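Putative esterase (Sulfolobus solfataricus P2, PDB 2RAU) binds calcium and probably acts as a lipase or esterase with an alpha/beta-hydrolase fold. Local coordinates at residues 52-57 with 144-149; 171-176 with 295-300; 39-44 with 96-101. All blocks are in the same frame, centred on the assembly; numbering follows the deposited sequence.

Contact 1: residues 52-57 with 144-149. With CA (calcium ion), chain C; EDO (1,2-ethanediol), chain E.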
# COMPACT_ATOMS: atom_id res chain seq x y z
N ALA A 52 -5.24 -15.76 -8.50
CA ALA A 52 -4.17 -14.80 -8.23
C ALA A 52 -4.71 -13.38 -8.04
O ALA A 52 -5.39 -12.84 -8.91
CB ALA A 52 -3.12 -14.84 -9.37
N VAL A 53 -4.40 -12.81 -6.87
CA VAL A 53 -4.65 -11.41 -6.55
C VAL A 53 -3.34 -10.77 -6.18
O VAL A 53 -2.67 -11.27 -5.29
CB VAL A 53 -5.61 -11.25 -5.34
CG1 VAL A 53 -5.88 -9.81 -5.12
CG2 VAL A 53 -6.92 -12.06 -5.60
N LEU A 54 -2.98 -9.68 -6.85
CA LEU A 54 -1.80 -8.90 -6.50
C LEU A 54 -2.26 -7.57 -5.91
O LEU A 54 -3.08 -6.83 -6.51
CB LEU A 54 -0.89 -8.65 -7.72
CG LEU A 54 0.23 -7.61 -7.61
CD1 LEU A 54 1.26 -8.08 -6.53
CD2 LEU A 54 0.85 -7.34 -8.98
N ILE A 55 -1.72 -7.24 -4.74
CA ILE A 55 -2.04 -5.97 -4.06
C ILE A 55 -0.84 -5.05 -4.04
O ILE A 55 0.21 -5.39 -3.54
CB ILE A 55 -2.62 -6.23 -2.63
CG1 ILE A 55 -3.72 -7.33 -2.72
CG2 ILE A 55 -3.16 -4.88 -2.00
CD1 ILE A 55 -4.53 -7.60 -1.46
N LEU A 56 -1.03 -3.87 -4.61
CA LEU A 56 -0.04 -2.83 -4.69
C LEU A 56 -0.12 -1.89 -3.48
O LEU A 56 -1.16 -1.27 -3.25
CB LEU A 56 -0.25 -2.06 -5.99
CG LEU A 56 -0.14 -2.82 -7.34
CD1 LEU A 56 -0.25 -1.88 -8.52
CD2 LEU A 56 1.15 -3.70 -7.40
N PRO A 57 0.94 -1.83 -2.67
CA PRO A 57 0.87 -0.91 -1.54
C PRO A 57 0.87 0.55 -1.94
O PRO A 57 1.21 0.89 -3.05
CB PRO A 57 2.16 -1.21 -0.76
CG PRO A 57 2.59 -2.59 -1.27
CD PRO A 57 2.19 -2.60 -2.68
N GLU A 144 -3.57 -16.74 -16.56
CA GLU A 144 -3.19 -15.87 -17.71
C GLU A 144 -3.41 -14.39 -17.38
O GLU A 144 -2.66 -13.52 -17.81
CB GLU A 144 -3.99 -16.21 -18.95
CG GLU A 144 -3.51 -17.43 -19.66
CD GLU A 144 -3.49 -18.64 -18.75
OE1 GLU A 144 -4.57 -19.10 -18.39
OE2 GLU A 144 -2.40 -19.13 -18.38
N ARG A 145 -4.42 -14.12 -16.56
CA ARG A 145 -4.70 -12.76 -16.13
C ARG A 145 -4.98 -12.80 -14.64
O ARG A 145 -5.41 -13.82 -14.10
CB ARG A 145 -5.90 -12.17 -16.88
CG ARG A 145 -5.75 -12.12 -18.40
CD ARG A 145 -7.04 -11.72 -19.05
NE ARG A 145 -7.20 -10.28 -19.22
CZ ARG A 145 -8.36 -9.68 -19.49
NH1 ARG A 145 -9.48 -10.39 -19.58
NH2 ARG A 145 -8.41 -8.38 -19.67
N ILE A 146 -4.73 -11.68 -13.98
CA ILE A 146 -4.89 -11.61 -12.53
C ILE A 146 -5.86 -10.50 -12.06
O ILE A 146 -6.25 -9.60 -12.82
CB ILE A 146 -3.51 -11.45 -11.84
CG1 ILE A 146 -2.94 -10.05 -12.08
CG2 ILE A 146 -2.44 -12.52 -12.28
CD1 ILE A 146 -1.65 -9.81 -11.32
N TYR A 147 -6.25 -10.63 -10.79
CA TYR A 147 -6.96 -9.58 -10.08
C TYR A 147 -5.90 -8.66 -9.52
O TYR A 147 -4.93 -9.11 -8.90
CB TYR A 147 -7.82 -10.14 -8.97
CG TYR A 147 -8.94 -11.01 -9.45
CD1 TYR A 147 -10.00 -10.47 -10.13
CD2 TYR A 147 -8.93 -12.37 -9.21
CE1 TYR A 147 -11.01 -11.24 -10.58
CE2 TYR A 147 -9.94 -13.16 -9.64
CZ TYR A 147 -11.00 -12.59 -10.33
OH TYR A 147 -12.06 -13.36 -10.78
N LEU A 148 -6.06 -7.37 -9.75
CA LEU A 148 -5.09 -6.39 -9.31
C LEU A 148 -5.78 -5.39 -8.37
O LEU A 148 -6.73 -4.71 -8.75
CB LEU A 148 -4.51 -5.63 -10.51
CG LEU A 148 -3.40 -4.62 -10.21
CD1 LEU A 148 -2.23 -5.35 -9.60
CD2 LEU A 148 -3.00 -3.90 -11.48
N ALA A 149 -5.25 -5.29 -7.16
CA ALA A 149 -5.77 -4.40 -6.14
C ALA A 149 -4.72 -3.40 -5.82
O ALA A 149 -3.51 -3.66 -5.96
CB ALA A 149 -6.17 -5.19 -4.89
CA CA C . -2.99 -20.96 -17.31
C1 EDO E . -6.62 -20.68 -15.72
O1 EDO E . -7.18 -19.43 -16.13
C2 EDO E . -5.34 -20.68 -16.48
O2 EDO E . -4.43 -21.75 -16.23
O HOH W 1 -4.05 -22.24 -19.19
O HOH W 2 -0.34 -20.92 -17.35

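Contact 2: residues 171-176 with 295-300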
# COMPACT_ATOMS: atom_id res chain seq x y z
N LYS A 171 -7.72 -9.00 -15.19
CA LYS A 171 -9.09 -9.37 -15.42
C LYS A 171 -10.07 -8.72 -14.43
O LYS A 171 -11.28 -8.86 -14.57
CB LYS A 171 -9.23 -10.89 -15.39
CG LYS A 171 -8.93 -11.51 -14.07
CD LYS A 171 -8.95 -13.02 -14.07
CE LYS A 171 -8.35 -13.55 -12.79
NZ LYS A 171 -8.14 -15.00 -12.78
N GLY A 172 -9.55 -7.99 -13.45
CA GLY A 172 -10.38 -7.32 -12.47
C GLY A 172 -9.55 -6.34 -11.68
O GLY A 172 -8.37 -6.59 -11.40
N LEU A 173 -10.17 -5.21 -11.33
CA LEU A 173 -9.51 -4.16 -10.54
C LEU A 173 -10.24 -3.92 -9.22
O LEU A 173 -11.46 -3.85 -9.18
CB LEU A 173 -9.41 -2.85 -11.33
CG LEU A 173 -8.30 -2.76 -12.38
CD1 LEU A 173 -8.65 -1.69 -13.43
CD2 LEU A 173 -6.94 -2.51 -11.75
N ILE A 174 -9.47 -3.86 -8.14
CA ILE A 174 -9.99 -3.57 -6.81
C ILE A 174 -9.25 -2.35 -6.26
O ILE A 174 -8.07 -2.43 -5.91
CB ILE A 174 -9.78 -4.75 -5.85
CG1 ILE A 174 -10.45 -6.03 -6.39
CG2 ILE A 174 -10.24 -4.38 -4.38
CD1 ILE A 174 -9.84 -7.32 -5.82
N LEU A 175 -9.94 -1.21 -6.17
CA LEU A 175 -9.32 0.03 -5.68
C LEU A 175 -9.78 0.31 -4.24
O LEU A 175 -10.96 0.53 -3.99
CB LEU A 175 -9.67 1.20 -6.61
CG LEU A 175 -9.32 0.98 -8.10
CD1 LEU A 175 -9.96 2.11 -8.99
CD2 LEU A 175 -7.76 0.81 -8.28
N LEU A 176 -8.83 0.22 -3.32
CA LEU A 176 -9.07 0.37 -1.88
C LEU A 176 -8.63 1.80 -1.48
O LEU A 176 -7.47 2.07 -1.13
CB LEU A 176 -8.29 -0.71 -1.09
CG LEU A 176 -8.65 -2.17 -1.45
CD1 LEU A 176 -7.60 -3.14 -0.98
CD2 LEU A 176 -10.03 -2.55 -0.93
N VAL A 295 -12.24 -3.54 -17.84
CA VAL A 295 -12.01 -4.50 -16.78
C VAL A 295 -13.07 -4.24 -15.69
O VAL A 295 -13.27 -3.09 -15.31
CB VAL A 295 -10.55 -4.28 -16.20
CG1 VAL A 295 -10.35 -4.97 -14.89
CG2 VAL A 295 -9.48 -4.71 -17.24
N PRO A 296 -13.77 -5.30 -15.21
CA PRO A 296 -14.63 -5.17 -14.04
C PRO A 296 -13.86 -4.56 -12.88
O PRO A 296 -12.75 -5.02 -12.56
CB PRO A 296 -15.01 -6.61 -13.71
CG PRO A 296 -14.95 -7.28 -14.99
CD PRO A 296 -13.79 -6.68 -15.72
N THR A 297 -14.46 -3.56 -12.26
CA THR A 297 -13.83 -2.77 -11.20
C THR A 297 -14.73 -2.56 -9.98
O THR A 297 -15.92 -2.33 -10.12
CB THR A 297 -13.35 -1.38 -11.75
OG1 THR A 297 -12.44 -1.57 -12.85
CG2 THR A 297 -12.70 -0.52 -10.67
N ILE A 298 -14.14 -2.71 -8.79
CA ILE A 298 -14.81 -2.30 -7.54
C ILE A 298 -13.89 -1.25 -6.89
O ILE A 298 -12.68 -1.43 -6.82
CB ILE A 298 -15.18 -3.51 -6.61
CG1 ILE A 298 -16.06 -3.05 -5.44
CG2 ILE A 298 -13.91 -4.30 -6.17
CD1 ILE A 298 -16.61 -4.18 -4.66
N ALA A 299 -14.50 -0.14 -6.45
CA ALA A 299 -13.76 0.97 -5.86
C ALA A 299 -14.38 1.33 -4.54
O ALA A 299 -15.57 1.56 -4.45
CB ALA A 299 -13.74 2.19 -6.80
N PHE A 300 -13.57 1.32 -3.49
CA PHE A 300 -14.00 1.75 -2.16
C PHE A 300 -13.48 3.17 -1.89
O PHE A 300 -12.31 3.46 -2.15
CB PHE A 300 -13.48 0.82 -1.08
CG PHE A 300 -14.04 -0.57 -1.16
CD1 PHE A 300 -13.53 -1.49 -2.07
CD2 PHE A 300 -15.04 -0.99 -0.29
CE1 PHE A 300 -14.03 -2.76 -2.13
CE2 PHE A 300 -15.53 -2.28 -0.33
CZ PHE A 300 -15.01 -3.17 -1.24

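Contact 3: residues 39-44 with 96-101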
# COMPACT_ATOMS: atom_id res chain seq x y z
N SER A 39 10.99 -7.01 -4.13
CA SER A 39 10.63 -8.32 -3.66
C SER A 39 9.14 -8.60 -3.78
O SER A 39 8.34 -7.72 -4.03
CB SER A 39 11.22 -8.64 -2.27
OG SER A 39 11.24 -7.51 -1.42
N LEU A 40 8.80 -9.87 -3.66
CA LEU A 40 7.46 -10.34 -3.89
C LEU A 40 7.07 -11.31 -2.80
O LEU A 40 7.86 -12.19 -2.47
CB LEU A 40 7.42 -11.08 -5.23
CG LEU A 40 6.20 -11.82 -5.69
CD1 LEU A 40 5.10 -10.80 -5.63
CD2 LEU A 40 6.46 -12.30 -7.14
N HIS A 41 5.89 -11.10 -2.19
CA HIS A 41 5.37 -12.01 -1.16
C HIS A 41 4.18 -12.73 -1.70
O HIS A 41 3.38 -12.15 -2.37
CB HIS A 41 4.91 -11.26 0.11
CG HIS A 41 5.98 -10.42 0.76
ND1 HIS A 41 6.36 -10.60 2.08
CD2 HIS A 41 6.71 -9.39 0.29
CE1 HIS A 41 7.32 -9.73 2.36
NE2 HIS A 41 7.54 -8.97 1.30
N LYS A 42 4.08 -14.01 -1.39
CA LYS A 42 2.89 -14.80 -1.68
C LYS A 42 2.35 -15.31 -0.33
O LYS A 42 3.12 -15.76 0.54
CB LYS A 42 3.23 -16.00 -2.57
CG LYS A 42 2.02 -16.85 -2.98
CD LYS A 42 2.45 -18.08 -3.70
CE LYS A 42 1.28 -18.93 -4.15
NZ LYS A 42 1.79 -20.06 -4.94
N VAL A 43 1.04 -15.22 -0.17
CA VAL A 43 0.37 -15.81 0.99
C VAL A 43 -0.74 -16.75 0.51
O VAL A 43 -1.52 -16.41 -0.35
CB VAL A 43 -0.21 -14.72 1.93
CG1 VAL A 43 -0.96 -15.33 3.18
CG2 VAL A 43 0.92 -13.71 2.35
N ASN A 44 -0.79 -17.93 1.13
CA ASN A 44 -1.83 -18.90 0.85
C ASN A 44 -2.04 -19.78 2.06
O ASN A 44 -1.21 -19.84 2.96
CB ASN A 44 -1.57 -19.74 -0.42
CG ASN A 44 -0.22 -20.47 -0.42
OD1 ASN A 44 0.74 -19.98 -0.99
ND2 ASN A 44 -0.15 -21.61 0.19
N VAL A 96 -2.57 -14.86 -2.76
CA VAL A 96 -2.45 -13.40 -2.68
C VAL A 96 -0.98 -13.02 -2.69
O VAL A 96 -0.20 -13.60 -1.99
CB VAL A 96 -3.15 -12.81 -1.42
CG1 VAL A 96 -3.20 -11.25 -1.48
CG2 VAL A 96 -4.60 -13.48 -1.28
N TYR A 97 -0.64 -12.02 -3.49
CA TYR A 97 0.72 -11.60 -3.67
C TYR A 97 0.79 -10.13 -3.41
O TYR A 97 -0.18 -9.39 -3.57
CB TYR A 97 1.18 -11.85 -5.12
CG TYR A 97 1.11 -13.28 -5.62
CD1 TYR A 97 -0.08 -13.81 -6.13
CD2 TYR A 97 2.23 -14.08 -5.64
CE1 TYR A 97 -0.14 -15.10 -6.66
CE2 TYR A 97 2.17 -15.39 -6.17
CZ TYR A 97 0.98 -15.89 -6.67
OH TYR A 97 1.00 -17.15 -7.21
N THR A 98 1.97 -9.66 -3.00
CA THR A 98 2.17 -8.24 -2.78
C THR A 98 3.67 -7.93 -2.89
O THR A 98 4.52 -8.71 -2.50
CB THR A 98 1.52 -7.75 -1.46
OG1 THR A 98 1.69 -6.33 -1.32
CG2 THR A 98 2.06 -8.53 -0.21
N ILE A 99 3.95 -6.73 -3.38
CA ILE A 99 5.28 -6.27 -3.82
C ILE A 99 5.90 -5.29 -2.83
O ILE A 99 5.19 -4.43 -2.25
CB ILE A 99 5.13 -5.58 -5.22
CG1 ILE A 99 6.50 -5.10 -5.74
CG2 ILE A 99 4.11 -4.43 -5.18
CD1 ILE A 99 6.53 -4.50 -7.24
N ASP A 100 7.20 -5.51 -2.59
CA ASP A 100 8.06 -4.58 -1.92
C ASP A 100 8.74 -3.75 -3.02
O ASP A 100 9.48 -4.26 -3.85
CB ASP A 100 9.12 -5.25 -1.09
CG ASP A 100 8.56 -6.09 0.02
OD1 ASP A 100 7.58 -5.67 0.65
OD2 ASP A 100 9.14 -7.15 0.33
N TYR A 101 8.39 -2.47 -3.05
CA TYR A 101 8.98 -1.55 -4.00
C TYR A 101 10.43 -1.31 -3.61
O TYR A 101 10.83 -1.65 -2.50
CB TYR A 101 8.29 -0.21 -3.94
CG TYR A 101 6.82 -0.22 -4.23
CD1 TYR A 101 6.33 -0.76 -5.43
CD2 TYR A 101 5.92 0.36 -3.35
CE1 TYR A 101 4.96 -0.73 -5.72
CE2 TYR A 101 4.57 0.41 -3.64
CZ TYR A 101 4.09 -0.12 -4.82
OH TYR A 101 2.73 -0.04 -5.06

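Contact 1: residues 52-57 with 144-149
Val53 and Tyr147 face each other in parallel register, their CA atoms 4.6 Å apart, and the pairs Leu54–Leu148 and Ile55–Ala149 continue it. Strands 52-56 and 146-149 run in the same direction with axes inclined by 21°. Four backbone hydrogen bonds alternate between them: Tyr147 N to Ala52 O, Leu54 N to Tyr147 O, Ala149 N to Leu54 O at 2.7 Å, and Leu56 N to Ala149 O.

Side chains divide between two faces of the sheet. On the one carrying Leu54 and Leu148, those two leucines lie alongside each other and point the same way, with Leu54 CD2 3.7 Å from Leu148 CD1. With CG opposite its backbone N (chi1 -176°) and chi2 at 61°, Leu148 CD1 reaches the neighbouring strand, where it also meets Leu56 CG at 4.0 Å. Ile146 adds two branches: CG2 rests on Ala52 CB, while CD1 reaches Leu54 CB at 3.9 Å. Helices 123-141 and 153-169 cover this layer. On the other face, Val53 CG2 packs on Tyr147 CB, and Ile55 CG1 lies 3.9 Å from Ala149 CB.

Just ahead of strand 146-149, Glu144 OE2 lies 2.2 Å from the calcium ion; Gly142 O and two waters are further ligands, and a 1,2-ethanediol, probably from the crystallisation liquor, is modelled there too, its placing less sure. The parallel pairing with helices packed against it is that of the central sheet of an alpha/beta hydrolase, in which strand 146-151 leads toward what is probably the nucleophile elbow.

Contact 2: residues 171-176 with 295-300
Leu173 and Thr297 pair where two parallel strands of the alpha/beta-hydrolase sheet, 172-176 and 297-300, run side by side. Their axes are 4.8 Å apart and only 2° from parallel. Register continues through Ile174–Ile298, Leu175–Ala299 and Leu176–Phe300, and the amides of Leu173, Ile298, Leu175 and Phe300 each give a backbone hydrogen bond across the gap.

Thr297 can be traced outward from its backbone. CB lies beside the carbonyl oxygen of Leu173. From there OG1 projects opposite the carbonyl carbon of its own residue (chi1 -58°), which brings it within 3.6 Å of Leu173 CB and lets it donate to Val295 O at 3.0 Å. That donor stands 46° out of the carbonyl plane, above it, so the bond does not follow a lone pair; it links the two residues either side of Pro296 in the sequence. The methyl CG2, on the other branch, lies 4.1 Å from Leu173 CB and 4.2 Å from Leu175 CD1, and so touches both leucines of the neighbouring strand. A valine in its place would probably leave Val295 O without this donor and the side chain without the hydrogen bond that fixes its rotation.

Val295 itself lays CG1 against the backbone of Gly172, 3.4 Å from its CA. On the opposite face, Ile298 CG2 touches Ile174 CG1 at 3.9 Å, the two isoleucines pointing the same way; Trp349 of helix 338-353 covers both. Farther along that face Leu176 and Phe300 also lie side by side, Leu176 CD2 meeting Phe300 CD1 obliquely. The edge of the Phe300 ring, at CD1, meets Leu175 O, which lies in the ring plane at 3.8 Å.

Contact 3: residues 39-44 with 96-101
Asp100 OD2 is gripped by two donors from the facing strand: His41 NE2 at 2.6 Å and Ser39 OG at 2.8 Å. The hydroxyl uses the anti lone pair, whereas the imidazole N-H arrives on the syn side, 30° out of the carboxylate plane. Seen from histidine the bond is in plane, so the oxygen sits at the ring edge, although ring and carboxylate are turned 84° against each other. Each member of the cluster has a further polar partner: His41 ND1 bonds Glu23, Asp100 OD1 receives the amide of Glu64, and Ser39 OG also bonds Tyr105.

The backbone supporting this cluster is antiparallel, strands 39-44 and 96-100. Ser39–Asp100, His41–Thr98 and Val43–Val96 are hydrogen-bonded pairs, and Leu40–Ile99 and Lys42–Tyr97 are non-hydrogen-bonded ones. The tightest of these backbone bonds is Val43 N to Val96 O, 2.7 Å.

On the face bearing Lys42 and Tyr97, the lysine stretches along the tyrosine, both pointing the same way. With CG opposite the backbone N (chi1 -177°) and the chain extended beyond it, Lys42 CG lies 3.5 Å from Tyr97 CE2 and CE passes 3.6 Å from Tyr97 OH. Lys42 NZ forms a salt bridge with Asp140 OD2 of helix 123-141, and Tyr97 OH a hydrogen bond with the same oxygen. Leu40 CD1 touches Tyr97 CB, at the root of the same side chain.

Held between the carboxylates of Asp100 and Glu23, the buried His41 ring is likely to favour its doubly protonated form, and its positive charge would in turn stabilise the ionised aspartate.

In the fold
The paired strands of all three contacts are buried and belong to one mixed sheet, while exposed Glu144 with calcium marks the outer end of contact 1. Contact 3 touches contact 1 where strand 94-100 runs beside strand 52-56, through the bond between Val53 O and Tyr97 N; contact 1 joins contact 2 where strands 146-151 and 170-176 are neighbours, through Leu148 O and Ile174 N. Contacts 2 and 3, with centres about 19 Å apart, do not touch. Chemistry follows position: parallel contacts 1 and 2 pair mostly aliphatic side chains under covering helices, whereas antiparallel contact 3 carries a buried polar network, probably with charged groups, across its strands.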